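Local structure of inositol-3-phosphate synthase (Caenorhabditis elegans, 1VKO) at residues S157-M170 with E182-S196. The protein belongs to the myo-inositol-1-phosphate synthase family, binds nicotinamide-adenine-dinucleotide on a Rossmann-type domain and forms an assembly of four chains. Numbering follows the deposited sequence.
Sequences SGWDISDSNLYEAM and EKLRPFMEPIVPLPS. With NAD (nicotinamide-adenine-dinucleotide), chain G.
The ring of Pro193 is a bump that pushes into the hollow of the 160-164 loop, CB against CB of Asp160 at 3.5 Å and CD against the carbonyl O of Ser164, while CD2 of Leu166 borders CG. Beside it, Leu194 pairs with Trp159 in a single backbone bridge, its N donating to Gly158 O and its O accepting from Asp160 N (2.9 Å). The side chain of Leu194 then leans on the indole of Trp159, CB 3.4 Å from CD1; Pro195 O lies at the indole edge, and NE1 bonds to Asp230 in helix 220-238. Strand 154-159 is the outermost strand, within this chain, at one side of the parallel Rossmann-type sheet, and just past its end Asp160 takes both ribose hydroxyls of the adenosine half of NAD, O2B on OD1 and O3B on OD2, as is characteristic of such folds. Ser196 OG donates to adenine N1A (2.9 Å). Further along, Leu166 fills the notch between Met188 and Ile191, its N bonded to Ile191 O, with Val93 of helix 87-100 beyond. Arg185 lies flat across one face of Tyr167, guanidinium and ring 13° apart, CD 3.9 Å from the ring centroid. With CG of Tyr167 anti to the backbone N (chi1 169°) the ring lies against this arginine, and Tyr167 OH reaches Glu182 OE2 (2.7 Å). Glu189 grips Arg185 side-on through NE and NH2, fixing the guanidinium's rotation over the ring.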
ATOM      1  N   SER A 157      -0.600 -41.040   4.874  1.00 11.10           N
ATOM      2  CA  SER A 157      -1.090 -41.131   6.232  1.00 12.21           C
ATOM      3  C   SER A 157      -0.276 -40.145   7.119  1.00 15.59           C
ATOM      4  O   SER A 157       0.393 -39.232   6.601  1.00 15.03           O
ATOM      5  CB  SER A 157      -0.906 -42.554   6.733  1.00 15.07           C
ATOM      6  OG  SER A 157      -1.494 -42.695   8.012  1.00 25.66           O
ATOM      7  N   GLY A 158      -0.351 -40.334   8.432  1.00 14.60           N
ATOM      8  CA  GLY A 158       0.467 -39.635   9.362  1.00 18.12           C
ATOM      9  C   GLY A 158      -0.138 -39.524  10.738  1.00 20.54           C
ATOM     10  O   GLY A 158      -1.030 -40.293  11.097  1.00 18.81           O
ATOM     11  N   TRP A 159       0.357 -38.546  11.509  1.00 20.58           N
ATOM     12  CA  TRP A 159       0.025 -38.458  12.925  1.00 20.73           C
ATOM     13  C   TRP A 159      -0.490 -37.099  13.365  1.00 20.04           C
ATOM     14  O   TRP A 159      -0.118 -36.071  12.809  1.00 23.53           O
ATOM     15  CB  TRP A 159       1.243 -38.747  13.751  1.00 20.15           C
ATOM     16  CG  TRP A 159       1.945 -40.036  13.466  1.00 25.22           C
ATOM     17  CD1 TRP A 159       1.783 -41.229  14.125  1.00 12.38           C
ATOM     18  CD2 TRP A 159       2.977 -40.243  12.501  1.00 18.59           C
ATOM     19  NE1 TRP A 159       2.635 -42.167  13.594  1.00 16.20           N
ATOM     20  CE2 TRP A 159       3.375 -41.594  12.596  1.00 23.04           C
ATOM     21  CE3 TRP A 159       3.586 -39.430  11.531  1.00 13.12           C
ATOM     22  CZ2 TRP A 159       4.380 -42.141  11.780  1.00 15.82           C
ATOM     23  CZ3 TRP A 159       4.595 -39.954  10.755  1.00 12.56           C
ATOM     24  CH2 TRP A 159       4.976 -41.309  10.873  1.00 13.90           C
ATOM     25  N   ASP A 160      -1.313 -37.089  14.397  1.00 18.56           N
ATOM     26  CA  ASP A 160      -1.712 -35.833  14.964  1.00 22.26           C
ATOM     27  C   ASP A 160      -2.090 -35.973  16.409  1.00 24.26           C
ATOM     28  O   ASP A 160      -2.798 -36.903  16.747  1.00 22.73           O
ATOM     29  CB  ASP A 160      -2.866 -35.223  14.193  1.00 23.91           C
ATOM     30  CG  ASP A 160      -2.837 -33.684  14.224  1.00 21.01           C
ATOM     31  OD1 ASP A 160      -2.849 -33.105  15.310  1.00 33.07           O
ATOM     32  OD2 ASP A 160      -2.775 -32.981  13.205  1.00 22.19           O
ATOM     33  N   ILE A 161      -1.615 -35.045  17.250  1.00 22.07           N
ATOM     34  CA  ILE A 161      -2.022 -34.994  18.658  1.00 21.18           C
ATOM     35  C   ILE A 161      -3.541 -34.748  18.812  1.00 22.62           C
ATOM     36  O   ILE A 161      -4.103 -34.975  19.883  1.00 21.86           O
ATOM     37  CB  ILE A 161      -1.211 -33.951  19.444  1.00 22.47           C
ATOM     38  CG1 ILE A 161      -1.482 -32.528  18.914  1.00 20.00           C
ATOM     39  CG2 ILE A 161       0.298 -34.305  19.410  1.00 21.15           C
ATOM     40  CD1 ILE A 161      -0.875 -31.348  19.774  1.00 13.66           C
ATOM     41  N   SER A 162      -4.200 -34.303  17.743  1.00 23.21           N
ATOM     42  CA  SER A 162      -5.665 -34.131  17.739  1.00 22.57           C
ATOM     43  C   SER A 162      -6.337 -35.262  16.977  1.00 20.76           C
ATOM     44  O   SER A 162      -5.949 -35.558  15.842  1.00 17.99           O
ATOM     45  CB  SER A 162      -6.062 -32.826  17.067  1.00 21.44           C
ATOM     46  OG  SER A 162      -7.484 -32.757  17.049  1.00 22.87           O
ATOM     47  N   ASP A 163      -7.354 -35.880  17.561  1.00 21.98           N
ATOM     48  CA  ASP A 163      -7.941 -37.058  16.895  1.00 23.55           C
ATOM     49  C   ASP A 163      -9.001 -36.754  15.832  1.00 24.63           C
ATOM     50  O   ASP A 163      -9.511 -37.689  15.173  1.00 26.93           O
ATOM     51  CB  ASP A 163      -8.451 -38.099  17.911  1.00 24.81           C
ATOM     52  CG  ASP A 163      -9.665 -37.631  18.658  1.00 27.07           C
ATOM     53  OD1 ASP A 163      -9.965 -36.416  18.616  1.00 31.31           O
ATOM     54  OD2 ASP A 163     -10.379 -38.410  19.316  1.00 31.52           O
ATOM     55  N   SER A 164      -9.344 -35.467  15.674  1.00 22.72           N
ATOM     56  CA  SER A 164     -10.290 -35.017  14.657  1.00 19.11           C
ATOM     57  C   SER A 164     -10.006 -35.656  13.316  1.00 21.27           C
ATOM     58  O   SER A 164      -8.843 -35.698  12.879  1.00 19.81           O
ATOM     59  CB  SER A 164     -10.222 -33.507  14.504  1.00 17.84           C
ATOM     60  OG  SER A 164     -10.568 -32.883  15.725  1.00 21.55           O
ATOM     61  N   ASN A 165     -11.060 -36.145  12.667  1.00 18.04           N
ATOM     62  CA  ASN A 165     -10.942 -36.746  11.331  1.00 21.95           C
ATOM     63  C   ASN A 165     -10.776 -35.630  10.306  1.00 25.06           C
ATOM     64  O   ASN A 165     -11.190 -34.501  10.545  1.00 24.23           O
ATOM     65  CB  ASN A 165     -12.195 -37.574  10.987  1.00 22.12           C
ATOM     66  CG  ASN A 165     -13.440 -36.720  10.903  1.00 24.21           C
ATOM     67  OD1 ASN A 165     -13.641 -35.976   9.920  1.00 24.03           O
ATOM     68  ND2 ASN A 165     -14.261 -36.772  11.947  1.00 24.93           N
ATOM     69  N   LEU A 166     -10.237 -35.976   9.144  1.00 25.95           N
ATOM     70  CA  LEU A 166      -9.836 -35.013   8.141  1.00 26.60           C
ATOM     71  C   LEU A 166     -10.969 -34.188   7.557  1.00 28.78           C
ATOM     72  O   LEU A 166     -10.718 -33.201   6.855  1.00 27.97           O
ATOM     73  CB  LEU A 166      -9.011 -35.699   7.038  1.00 23.58           C
ATOM     74  CG  LEU A 166      -7.617 -36.177   7.462  1.00 27.64           C
ATOM     75  CD1 LEU A 166      -6.611 -36.021   6.357  1.00 16.67           C
ATOM     76  CD2 LEU A 166      -7.104 -35.427   8.678  1.00 29.61           C
ATOM     77  N   TYR A 167     -12.212 -34.583   7.841  1.00 32.42           N
ATOM     78  CA  TYR A 167     -13.364 -33.763   7.476  1.00 32.10           C
ATOM     79  C   TYR A 167     -13.559 -32.645   8.498  1.00 32.83           C
ATOM     80  O   TYR A 167     -13.649 -31.482   8.116  1.00 34.58           O
ATOM     81  CB  TYR A 167     -14.624 -34.618   7.264  1.00 33.01           C
ATOM     82  CG  TYR A 167     -15.924 -33.841   7.141  1.00 31.13           C
ATOM     83  CD1 TYR A 167     -16.172 -33.006   6.052  1.00 37.85           C
ATOM     84  CD2 TYR A 167     -16.893 -33.929   8.134  1.00 28.30           C
ATOM     85  CE1 TYR A 167     -17.371 -32.293   5.962  1.00 40.49           C
ATOM     86  CE2 TYR A 167     -18.078 -33.231   8.059  1.00 30.52           C
ATOM     87  CZ  TYR A 167     -18.318 -32.412   6.978  1.00 40.05           C
ATOM     88  OH  TYR A 167     -19.513 -31.721   6.930  1.00 37.49           O
ATOM     89  N   GLU A 168     -13.566 -32.980   9.789  1.00 31.43           N
ATOM     90  CA  GLU A 168     -13.648 -31.965  10.851  1.00 28.15           C
ATOM     91  C   GLU A 168     -12.438 -31.069  10.790  1.00 29.27           C
ATOM     92  O   GLU A 168     -12.479 -29.863  11.151  1.00 31.54           O
ATOM     93  CB  GLU A 168     -13.631 -32.621  12.217  1.00 30.36           C
ATOM     94  CG  GLU A 168     -14.773 -33.562  12.558  1.00 19.36           C
ATOM     95  CD  GLU A 168     -14.567 -34.233  13.924  1.00 30.59           C
ATOM     96  OE1 GLU A 168     -13.526 -34.909  14.132  1.00 34.76           O
ATOM     97  OE2 GLU A 168     -15.439 -34.078  14.803  1.00 32.02           O
ATOM     98  N   ALA A 169     -11.335 -31.682  10.377  1.00 26.19           N
ATOM     99  CA  ALA A 169     -10.086 -30.999  10.156  1.00 24.71           C
ATOM    100  C   ALA A 169     -10.163 -29.902   9.055  1.00 23.69           C
ATOM    101  O   ALA A 169      -9.445 -28.924   9.114  1.00 27.67           O
ATOM    102  CB  ALA A 169      -9.035 -32.034   9.811  1.00 23.71           C
ATOM    103  N   MET A 170     -10.979 -30.118   8.027  1.00 22.05           N
ATOM    104  CA  MET A 170     -11.203 -29.149   6.961  1.00 21.28           C
ATOM    105  C   MET A 170     -12.050 -27.958   7.415  1.00 24.05           C
ATOM    106  O   MET A 170     -11.795 -26.787   7.014  1.00 24.62           O
ATOM    107  CB  MET A 170     -11.937 -29.797   5.831  1.00 23.71           C
ATOM    108  CG  MET A 170     -11.140 -30.717   4.979  1.00 19.21           C
ATOM    109  SD  MET A 170     -12.235 -31.073   3.606  1.00 25.81           S
ATOM    110  CE  MET A 170     -10.919 -31.407   2.488  1.00 32.51           C
ATOM    111  N   GLU A 182     -17.885 -30.509   1.386  1.00 28.87           N
ATOM    112  CA  GLU A 182     -18.938 -31.545   1.281  1.00 30.08           C
ATOM    113  C   GLU A 182     -18.628 -32.627   0.262  1.00 26.72           C
ATOM    114  O   GLU A 182     -18.768 -33.785   0.551  1.00 31.63           O
ATOM    115  CB  GLU A 182     -20.320 -30.943   1.042  1.00 31.10           C
ATOM    116  CG  GLU A 182     -21.154 -30.822   2.318  1.00 39.48           C
ATOM    117  CD  GLU A 182     -20.412 -30.143   3.458  1.00 51.73           C
ATOM    118  OE1 GLU A 182     -20.281 -28.885   3.456  1.00 50.98           O
ATOM    119  OE2 GLU A 182     -19.968 -30.881   4.363  1.00 54.45           O
ATOM    120  N   LYS A 183     -18.187 -32.249  -0.918  1.00 27.21           N
ATOM    121  CA  LYS A 183     -17.748 -33.207  -1.917  1.00 24.90           C
ATOM    122  C   LYS A 183     -16.634 -34.099  -1.396  1.00 24.97           C
ATOM    123  O   LYS A 183     -16.613 -35.309  -1.687  1.00 21.13           O
ATOM    124  CB  LYS A 183     -17.272 -32.448  -3.168  1.00 27.81           C
ATOM    125  CG  LYS A 183     -18.434 -31.984  -4.056  1.00 30.71           C
ATOM    126  CD  LYS A 183     -17.971 -31.108  -5.198  1.00 16.61           C
ATOM    127  CE  LYS A 183     -19.074 -31.010  -6.222  1.00 33.65           C
ATOM    128  NZ  LYS A 183     -18.584 -30.570  -7.557  1.00 30.62           N
ATOM    129  N   LEU A 184     -15.690 -33.510  -0.637  1.00 25.24           N
ATOM    130  CA  LEU A 184     -14.563 -34.275  -0.078  1.00 22.13           C
ATOM    131  C   LEU A 184     -14.882 -35.100   1.171  1.00 25.58           C
ATOM    132  O   LEU A 184     -14.080 -35.944   1.584  1.00 28.63           O
ATOM    133  CB  LEU A 184     -13.389 -33.383   0.184  1.00 26.07           C
ATOM    134  CG  LEU A 184     -12.595 -32.848  -1.001  1.00 22.30           C
ATOM    135  CD1 LEU A 184     -11.788 -31.821  -0.406  1.00 16.26           C
ATOM    136  CD2 LEU A 184     -11.698 -33.941  -1.584  1.00 17.03           C
ATOM    137  N   ARG A 185     -16.067 -34.898   1.739  1.00 23.60           N
ATOM    138  CA  ARG A 185     -16.464 -35.560   2.980  1.00 22.85           C
ATOM    139  C   ARG A 185     -16.300 -37.124   3.012  1.00 25.41           C
ATOM    140  O   ARG A 185     -15.678 -37.651   3.936  1.00 26.51           O
ATOM    141  CB  ARG A 185     -17.884 -35.117   3.392  1.00 22.04           C
ATOM    142  CG  ARG A 185     -18.547 -36.015   4.415  1.00 13.37           C
ATOM    143  CD  ARG A 185     -19.692 -35.347   5.184  1.00 22.42           C
ATOM    144  NE  ARG A 185     -19.789 -35.871   6.556  1.00 29.37           N
ATOM    145  CZ  ARG A 185     -20.715 -35.523   7.446  1.00 33.95           C
ATOM    146  NH1 ARG A 185     -21.636 -34.635   7.125  1.00 30.58           N
ATOM    147  NH2 ARG A 185     -20.727 -36.068   8.663  1.00 33.28           N
ATOM    148  N   PRO A 186     -16.840 -37.870   2.043  1.00 25.28           N
ATOM    149  CA  PRO A 186     -16.722 -39.341   2.098  1.00 25.61           C
ATOM    150  C   PRO A 186     -15.281 -39.860   1.906  1.00 26.12           C
ATOM    151  O   PRO A 186     -15.024 -41.054   2.071  1.00 25.30           O
ATOM    152  CB  PRO A 186     -17.623 -39.799   0.958  1.00 22.62           C
ATOM    153  CG  PRO A 186     -17.627 -38.688   0.015  1.00 24.21           C
ATOM    154  CD  PRO A 186     -17.592 -37.429   0.849  1.00 25.43           C
ATOM    155  N   PHE A 187     -14.344 -38.969   1.579  1.00 26.23           N
ATOM    156  CA  PHE A 187     -12.957 -39.379   1.414  1.00 25.28           C
ATOM    157  C   PHE A 187     -12.126 -39.028   2.658  1.00 26.59           C
ATOM    158  O   PHE A 187     -11.262 -39.798   3.092  1.00 27.52           O
ATOM    159  CB  PHE A 187     -12.342 -38.732   0.175  1.00 26.81           C
ATOM    160  CG  PHE A 187     -13.085 -39.008  -1.111  1.00 27.37           C
ATOM    161  CD1 PHE A 187     -14.092 -38.150  -1.545  1.00 31.91           C
ATOM    162  CD2 PHE A 187     -12.745 -40.105  -1.910  1.00 27.74           C
ATOM    163  CE1 PHE A 187     -14.775 -38.380  -2.739  1.00 32.90           C
ATOM    164  CE2 PHE A 187     -13.411 -40.336  -3.097  1.00 34.32           C
ATOM    165  CZ  PHE A 187     -14.434 -39.473  -3.516  1.00 36.41           C
ATOM    166  N   MET A 188     -12.410 -37.865   3.231  1.00 25.60           N
ATOM    167  CA  MET A 188     -11.613 -37.306   4.303  1.00 23.96           C
ATOM    168  C   MET A 188     -12.119 -37.745   5.628  1.00 26.06           C
ATOM    169  O   MET A 188     -11.325 -37.959   6.547  1.00 27.09           O
ATOM    170  CB  MET A 188     -11.696 -35.791   4.273  1.00 23.14           C
ATOM    171  CG  MET A 188     -11.159 -35.208   3.052  1.00 13.94           C
ATOM    172  SD  MET A 188      -9.364 -35.290   3.002  1.00 27.11           S
ATOM    173  CE  MET A 188      -8.946 -33.779   3.920  1.00 15.67           C
ATOM    174  N   GLU A 189     -13.444 -37.861   5.742  1.00 26.13           N
ATOM    175  CA  GLU A 189     -14.061 -38.199   7.030  1.00 28.61           C
ATOM    176  C   GLU A 189     -13.538 -39.509   7.656  1.00 28.36           C
ATOM    177  O   GLU A 189     -13.268 -39.534   8.849  1.00 27.44           O
ATOM    178  CB  GLU A 189     -15.609 -38.148   6.971  1.00 29.68           C
ATOM    179  CG  GLU A 189     -16.284 -38.273   8.335  1.00 34.68           C
ATOM    180  CD  GLU A 189     -17.790 -38.068   8.318  1.00 28.74           C
ATOM    181  OE1 GLU A 189     -18.465 -38.481   7.333  1.00 18.82           O
ATOM    182  OE2 GLU A 189     -18.294 -37.483   9.306  1.00 24.26           O
ATOM    183  N   PRO A 190     -13.417 -40.597   6.887  1.00 31.06           N
ATOM    184  CA  PRO A 190     -12.849 -41.846   7.432  1.00 29.96           C
ATOM    185  C   PRO A 190     -11.425 -41.699   7.956  1.00 30.41           C
ATOM    186  O   PRO A 190     -10.974 -42.573   8.673  1.00 33.49           O
ATOM    187  CB  PRO A 190     -12.837 -42.778   6.210  1.00 28.13           C
ATOM    188  CG  PRO A 190     -13.927 -42.286   5.373  1.00 24.13           C
ATOM    189  CD  PRO A 190     -13.858 -40.791   5.489  1.00 30.38           C
ATOM    190  N   ILE A 191     -10.711 -40.633   7.594  1.00 27.79           N
ATOM    191  CA  ILE A 191      -9.303 -40.539   7.981  1.00 27.45           C
ATOM    192  C   ILE A 191      -9.117 -39.877   9.346  1.00 26.88           C
ATOM    193  O   ILE A 191      -9.437 -38.719   9.542  1.00 26.38           O
ATOM    194  CB  ILE A 191      -8.443 -39.856   6.908  1.00 27.40           C
ATOM    195  CG1 ILE A 191      -8.811 -40.345   5.506  1.00 23.99           C
ATOM    196  CG2 ILE A 191      -6.959 -40.126   7.172  1.00 19.86           C
ATOM    197  CD1 ILE A 191      -8.182 -39.504   4.390  1.00 33.86           C
ATOM    198  N   VAL A 192      -8.645 -40.656  10.302  1.00 28.80           N
ATOM    199  CA  VAL A 192      -8.341 -40.159  11.630  1.00 29.74           C
ATOM    200  C   VAL A 192      -6.854 -40.412  11.838  1.00 31.65           C
ATOM    201  O   VAL A 192      -6.417 -41.560  11.744  1.00 33.97           O
ATOM    202  CB  VAL A 192      -9.155 -40.892  12.705  1.00 28.53           C
ATOM    203  CG1 VAL A 192      -8.654 -40.502  14.098  1.00 34.96           C
ATOM    204  CG2 VAL A 192     -10.641 -40.547  12.569  1.00 24.31           C
ATOM    205  N   PRO A 193      -6.074 -39.360  12.096  1.00 32.02           N
ATOM    206  CA  PRO A 193      -4.620 -39.506  12.240  1.00 29.97           C
ATOM    207  C   PRO A 193      -4.241 -40.397  13.405  1.00 26.87           C
ATOM    208  O   PRO A 193      -4.964 -40.450  14.395  1.00 24.16           O
ATOM    209  CB  PRO A 193      -4.165 -38.081  12.542  1.00 29.00           C
ATOM    210  CG  PRO A 193      -5.239 -37.213  11.969  1.00 31.38           C
ATOM    211  CD  PRO A 193      -6.500 -37.950  12.260  1.00 28.98           C
ATOM    212  N   LEU A 194      -3.112 -41.091  13.271  1.00 25.27           N
ATOM    213  CA  LEU A 194      -2.527 -41.872  14.368  1.00 23.96           C
ATOM    214  C   LEU A 194      -2.148 -40.954  15.544  1.00 24.68           C
ATOM    215  O   LEU A 194      -1.933 -39.774  15.362  1.00 23.56           O
ATOM    216  CB  LEU A 194      -1.318 -42.686  13.863  1.00 23.64           C
ATOM    217  CG  LEU A 194      -1.515 -43.521  12.578  1.00 22.42           C
ATOM    218  CD1 LEU A 194      -0.209 -44.063  12.071  1.00 16.67           C
ATOM    219  CD2 LEU A 194      -2.473 -44.647  12.798  1.00 23.47           C
ATOM    220  N   PRO A 195      -2.143 -41.472  16.764  1.00 25.11           N
ATOM    221  CA  PRO A 195      -1.672 -40.677  17.903  1.00 21.49           C
ATOM    222  C   PRO A 195      -0.196 -40.371  17.811  1.00 20.86           C
ATOM    223  O   PRO A 195       0.557 -41.126  17.195  1.00 21.99           O
ATOM    224  CB  PRO A 195      -2.000 -41.549  19.123  1.00 23.83           C
ATOM    225  CG  PRO A 195      -2.262 -42.894  18.602  1.00 20.80           C
ATOM    226  CD  PRO A 195      -2.659 -42.796  17.159  1.00 21.11           C
ATOM    227  N   SER A 196       0.205 -39.221  18.340  1.00 19.79           N
ATOM    228  CA  SER A 196       1.585 -38.787  18.199  1.00 21.02           C
ATOM    229  C   SER A 196       2.268 -38.616  19.533  1.00 19.98           C
ATOM    230  O   SER A 196       1.667 -38.792  20.589  1.00 17.49           O
ATOM    231  CB  SER A 196       1.663 -37.454  17.438  1.00 20.52           C
ATOM    232  OG  SER A 196       2.855 -37.412  16.675  1.00 18.58           O
TER
HETATM  233  PA  NAD G 601      -1.736 -26.086  11.990  1.00 25.23           P
HETATM  234  O1A NAD G 601      -1.912 -25.764  13.396  1.00 15.07           O
HETATM  235  O2A NAD G 601      -3.030 -25.924  11.304  1.00 18.41           O
HETATM  236  O5B NAD G 601      -1.145 -27.555  11.912  1.00 28.60           O
HETATM  237  C5B NAD G 601      -0.462 -28.100  13.001  1.00 24.71           C
HETATM  238  C4B NAD G 601      -1.071 -29.461  13.284  1.00 16.86           C
HETATM  239  O4B NAD G 601      -0.077 -30.280  13.858  1.00 27.42           O
HETATM  240  C3B NAD G 601      -2.198 -29.391  14.275  1.00 19.58           C
HETATM  241  O3B NAD G 601      -3.112 -30.384  13.834  1.00 17.06           O
HETATM  242  C2B NAD G 601      -1.638 -29.891  15.576  1.00 17.79           C
HETATM  243  O2B NAD G 601      -2.648 -30.751  16.099  1.00 24.24           O
HETATM  244  C1B NAD G 601      -0.478 -30.763  15.107  1.00 17.26           C
HETATM  245  N9A NAD G 601       0.667 -31.024  16.017  1.00 16.04           N
HETATM  246  C8A NAD G 601       1.280 -30.209  16.919  1.00 29.17           C
HETATM  247  N7A NAD G 601       2.264 -30.911  17.525  1.00 22.19           N
HETATM  248  C5A NAD G 601       2.311 -32.168  17.046  1.00 27.77           C
HETATM  249  C6A NAD G 601       3.091 -33.300  17.341  1.00 32.19           C
HETATM  250  N6A NAD G 601       4.022 -33.330  18.308  1.00 28.02           N
HETATM  251  N1A NAD G 601       2.842 -34.464  16.659  1.00 14.67           N
HETATM  252  C2A NAD G 601       1.838 -34.532  15.738  1.00 25.60           C
HETATM  253  N3A NAD G 601       1.071 -33.438  15.501  1.00 14.80           N
HETATM  254  C4A NAD G 601       1.290 -32.259  16.122  1.00 27.36           C
HETATM  255  O3  NAD G 601      -0.575 -25.189  11.300  1.00 18.80           O
HETATM  256  PN  NAD G 601      -0.331 -25.271   9.729  1.00 17.82           P
HETATM  257  O1N NAD G 601      -0.823 -26.600   9.279  1.00 34.71           O
HETATM  258  O2N NAD G 601      -0.897 -24.059   9.133  1.00 16.31           O
HETATM  259  O5D NAD G 601       1.277 -25.364   9.534  1.00 21.97           O
HETATM  260  C5D NAD G 601       2.054 -26.267  10.302  1.00 24.86           C
HETATM  261  C4D NAD G 601       3.544 -25.892  10.403  1.00 24.67           C
HETATM  262  O4D NAD G 601       4.055 -25.561   9.135  1.00 27.08           O
HETATM  263  C3D NAD G 601       3.830 -24.693  11.315  1.00 23.94           C
HETATM  264  O3D NAD G 601       4.992 -24.959  12.051  1.00 29.51           O
HETATM  265  C2D NAD G 601       4.223 -23.606  10.347  1.00 31.80           C
HETATM  266  O2D NAD G 601       5.158 -22.660  10.841  1.00 36.09           O
HETATM  267  C1D NAD G 601       4.866 -24.412   9.252  1.00 28.92           C
HETATM  268  N1N NAD G 601       4.909 -23.531   8.092  1.00 25.40           N
HETATM  269  C2N NAD G 601       3.752 -23.077   7.540  1.00 13.40           C
HETATM  270  C3N NAD G 601       3.821 -22.222   6.463  1.00 19.34           C
HETATM  271  C7N NAD G 601       2.573 -22.070   5.678  1.00 25.56           C
HETATM  272  O7N NAD G 601       1.441 -22.735   6.207  1.00 31.73           O
HETATM  273  N7N NAD G 601       2.577 -21.362   4.541  1.00 25.15           N
HETATM  274  C4N NAD G 601       5.060 -21.832   5.920  1.00 16.31           C
HETATM  275  C5N NAD G 601       6.220 -22.289   6.506  1.00 15.55           C
HETATM  276  C6N NAD G 601       6.138 -23.145   7.615  1.00 18.21           C